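Local coordinates for protein chitosanase (Bacillus subtilis subsp. subtilis str. 168, PDB 7C6C) that hydrolyses internal beta-(1->4) linkages between D-glucosamine residues in partly acetylated chitosan, probably helping to defend the bacterium against fungi, at residues F46-G51 with R77-E82. Residues are numbered along the deposited sequence; the frame is centred on the assembly and turned at random.
Sequences FTTATG and RRLAKE
In this lysozyme-clan fold of glycosyl hydrolase family 46, the turn that links the edge strand 46-47 of the three-stranded antiparallel sheet to helix 52-63 rests against the C-terminal part of helix 73-82, with Thr48, Ala49 and Gly51 facing Leu79 and Ala80. The closeness is plain at Gly51, whose CA lies 3.7 Å from Ala80 CB and 4.6 Å from Ala80 CA. Gly51 occupies the N-cap position of helix 52-63 with a positive phi of 100°, a conformation that glycine, lacking a CB, adopts without strain against the carbonyl oxygen of Thr50. The Ala80 methyl also touches Leu54 of helix 52-63. Beside this backbone-to-methyl contact, Leu79 directs its CB at the turn and meets Thr48 O at 3.5 Å. With its CG anti to the carbonyl carbon (chi1 -65°), Leu79 brings CD1 alongside Thr48 CB at 4.2 Å, while its side chain also packs on Leu90. The Thr48 hydroxyl serves the sheet instead, bonding to the backbone N of Tyr39. Within the turn, the hydroxyls of Thr47 and Thr50 bond to each other, OG1 to OG1 at 2.8 Å, and Thr50 OG1 also bonds to Asp52 N. The side chain of Ala49 points away from the helix and comes within about 7 Å of that of Asp35, the probable nucleophile. No direct hydrogen bond joins the two segments; a water bridges them, donating to Ala49 O at 2.8 Å and to Ala80 O at 2.7 Å.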
ATOM      1  N   PHE A  46      -6.025  -4.955   0.459  1.00  9.01           N
ATOM      2  CA  PHE A  46      -6.984  -5.025  -0.636  1.00  9.04           C
ATOM      3  C   PHE A  46      -8.387  -4.787  -0.085  1.00  8.99           C
ATOM      4  O   PHE A  46      -8.769  -5.389   0.919  1.00 11.51           O
ATOM      5  CB  PHE A  46      -6.956  -6.428  -1.251  1.00  9.27           C
ATOM      6  CG  PHE A  46      -5.583  -6.950  -1.641  1.00  9.20           C
ATOM      7  CD1 PHE A  46      -4.993  -6.585  -2.843  1.00  9.86           C
ATOM      8  CD2 PHE A  46      -4.940  -7.905  -0.851  1.00  9.35           C
ATOM      9  CE1 PHE A  46      -3.773  -7.117  -3.217  1.00 10.65           C
ATOM     10  CE2 PHE A  46      -3.724  -8.433  -1.234  1.00 10.23           C
ATOM     11  CZ  PHE A  46      -3.142  -8.039  -2.416  1.00 10.27           C
ATOM     12  N   THR A  47      -9.180  -3.949  -0.746  1.00  9.07           N
ATOM     13  CA  THR A  47     -10.480  -3.597  -0.190  1.00  9.07           C
ATOM     14  C   THR A  47     -11.627  -4.100  -1.057  1.00  8.68           C
ATOM     15  O   THR A  47     -11.496  -4.272  -2.271  1.00  8.94           O
ATOM     16  CB  THR A  47     -10.613  -2.091   0.050  1.00  9.75           C
ATOM     17  OG1 THR A  47     -10.370  -1.386  -1.173  1.00 11.35           O
ATOM     18  CG2 THR A  47      -9.631  -1.615   1.118  1.00 10.90           C
ATOM     19  N   THR A  48     -12.776  -4.311  -0.413  1.00  8.83           N
ATOM     20  CA  THR A  48     -13.952  -4.781  -1.133  1.00  9.70           C
ATOM     21  C   THR A  48     -14.674  -3.676  -1.904  1.00 10.47           C
ATOM     22  O   THR A  48     -15.393  -3.987  -2.851  1.00 12.44           O
ATOM     23  CB  THR A  48     -14.902  -5.541  -0.196  1.00  9.52           C
ATOM     24  OG1 THR A  48     -15.253  -4.730   0.931  1.00  9.90           O
ATOM     25  CG2 THR A  48     -14.254  -6.810   0.307  1.00  9.99           C
ATOM     26  N   ALA A  49     -14.491  -2.399  -1.551  1.00  9.49           N
ATOM     27  CA  ALA A  49     -15.133  -1.333  -2.319  1.00 10.32           C
ATOM     28  C   ALA A  49     -14.416  -1.036  -3.634  1.00 10.79           C
ATOM     29  O   ALA A  49     -15.047  -0.533  -4.568  1.00 11.56           O
ATOM     30  CB  ALA A  49     -15.217  -0.047  -1.494  1.00 10.88           C
ATOM     31  N   THR A  50     -13.110  -1.320  -3.730  1.00 11.56           N
ATOM     32  CA  THR A  50     -12.310  -0.884  -4.874  1.00 12.16           C
ATOM     33  C   THR A  50     -12.214  -1.916  -5.981  1.00 12.42           C
ATOM     34  O   THR A  50     -11.855  -1.560  -7.109  1.00 15.23           O
ATOM     35  CB  THR A  50     -10.873  -0.590  -4.465  1.00 15.24           C
ATOM     36  OG1 THR A  50     -10.275  -1.791  -3.958  1.00 15.81           O
ATOM     37  CG2 THR A  50     -10.835   0.514  -3.437  1.00 17.57           C
ATOM     38  N   GLY A  51     -12.478  -3.177  -5.693  1.00 12.57           N
ATOM     39  CA  GLY A  51     -12.244  -4.212  -6.666  1.00 13.67           C
ATOM     40  C   GLY A  51     -10.960  -4.985  -6.464  1.00 11.21           C
ATOM     41  O   GLY A  51     -10.810  -6.060  -7.058  1.00 11.69           O
ATOM     42  N   ARG A  77     -18.159  -8.813  -6.645  1.00  8.04           N
ATOM     43  CA  ARG A  77     -18.291  -8.142  -7.933  1.00  8.61           C
ATOM     44  C   ARG A  77     -19.253  -6.962  -7.840  1.00  8.02           C
ATOM     45  O   ARG A  77     -18.968  -5.866  -8.349  1.00  8.83           O
ATOM     46  CB  ARG A  77     -18.747  -9.151  -8.988  1.00  8.96           C
ATOM     47  CG  ARG A  77     -18.596  -8.654 -10.407  1.00  9.30           C
ATOM     48  CD  ARG A  77     -19.251  -9.593 -11.423  1.00 10.28           C
ATOM     49  NE  ARG A  77     -18.874 -10.989 -11.209  1.00 10.28           N
ATOM     50  CZ  ARG A  77     -17.713 -11.513 -11.588  1.00 10.30           C
ATOM     51  NH1 ARG A  77     -16.814 -10.765 -12.225  1.00 11.33           N
ATOM     52  NH2 ARG A  77     -17.452 -12.796 -11.332  1.00 10.73           N
ATOM     53  N   ARG A  78     -20.398  -7.160  -7.185  1.00  8.82           N
ATOM     54  CA  ARG A  78     -21.350  -6.069  -7.020  1.00 10.01           C
ATOM     55  C   ARG A  78     -20.765  -4.938  -6.181  1.00  9.02           C
ATOM     56  O   ARG A  78     -20.992  -3.761  -6.473  1.00  9.27           O
ATOM     57  CB  ARG A  78     -22.614  -6.599  -6.351  1.00 13.82           C
ATOM     58  CG  ARG A  78     -23.630  -5.526  -6.031  1.00 20.47           C
ATOM     59  CD  ARG A  78     -25.021  -6.096  -5.831  1.00 25.85           C
ATOM     60  NE  ARG A  78     -25.089  -7.028  -4.712  1.00 30.18           N
ATOM     61  CZ  ARG A  78     -26.232  -7.485  -4.209  1.00 32.54           C
ATOM     62  NH1 ARG A  78     -27.384  -7.079  -4.726  1.00 33.49           N
ATOM     63  NH2 ARG A  78     -26.226  -8.331  -3.186  1.00 33.54           N
ATOM     64  N   LEU A  79     -20.007  -5.276  -5.132  1.00  8.45           N
ATOM     65  CA  LEU A  79     -19.403  -4.241  -4.297  1.00  8.35           C
ATOM     66  C   LEU A  79     -18.404  -3.416  -5.089  1.00  8.05           C
ATOM     67  O   LEU A  79     -18.334  -2.189  -4.928  1.00  8.63           O
ATOM     68  CB  LEU A  79     -18.736  -4.869  -3.075  1.00  8.58           C
ATOM     69  CG  LEU A  79     -19.694  -5.551  -2.099  1.00  8.63           C
ATOM     70  CD1 LEU A  79     -18.903  -6.331  -1.065  1.00  9.13           C
ATOM     71  CD2 LEU A  79     -20.630  -4.536  -1.438  1.00  9.29           C
ATOM     72  N   ALA A  80     -17.631  -4.065  -5.961  1.00  7.84           N
ATOM     73  CA  ALA A  80     -16.708  -3.338  -6.821  1.00  8.99           C
ATOM     74  C   ALA A  80     -17.466  -2.464  -7.808  1.00  9.16           C
ATOM     75  O   ALA A  80     -17.118  -1.294  -8.012  1.00 10.03           O
ATOM     76  CB  ALA A  80     -15.814  -4.334  -7.559  1.00  9.93           C
ATOM     77  N   LYS A  81     -18.522  -3.007  -8.416  1.00  9.15           N
ATOM     78  CA  LYS A  81     -19.309  -2.224  -9.361  1.00 10.13           C
ATOM     79  C   LYS A  81     -19.878  -0.974  -8.707  1.00 10.67           C
ATOM     80  O   LYS A  81     -19.857   0.112  -9.301  1.00 12.41           O
ATOM     81  CB  LYS A  81     -20.434  -3.086  -9.925  1.00 11.57           C
ATOM     82  CG  LYS A  81     -21.215  -2.403 -11.025  1.00 14.51           C
ATOM     83  CD  LYS A  81     -22.328  -3.291 -11.553  1.00 17.53           C
ATOM     84  CE  LYS A  81     -22.858  -2.767 -12.877  1.00 21.90           C
ATOM     85  NZ  LYS A  81     -23.356  -1.376 -12.746  1.00 23.91           N
ATOM     86  N   GLU A  82     -20.400  -1.111  -7.493  1.00 10.34           N
ATOM     87  CA  GLU A  82     -21.058  -0.029  -6.774  1.00 11.24           C
ATOM     88  C   GLU A  82     -20.098   0.820  -5.953  1.00 10.91           C
ATOM     89  O   GLU A  82     -20.536   1.798  -5.339  1.00 12.42           O
ATOM     90  CB  GLU A  82     -22.163  -0.593  -5.860  1.00 12.37           C
ATOM     91  CG  GLU A  82     -23.273  -1.334  -6.626  1.00 13.97           C
ATOM     92  CD  GLU A  82     -24.405  -1.860  -5.745  1.00 15.91           C
ATOM     93  OE1 GLU A  82     -24.447  -1.577  -4.519  1.00 15.30           O
ATOM     94  OE2 GLU A  82     -25.284  -2.553  -6.300  1.00 19.46           O
TER
HETATM   95  O   HOH W   1     -14.716  -0.343  -7.344  1.00 17.28           O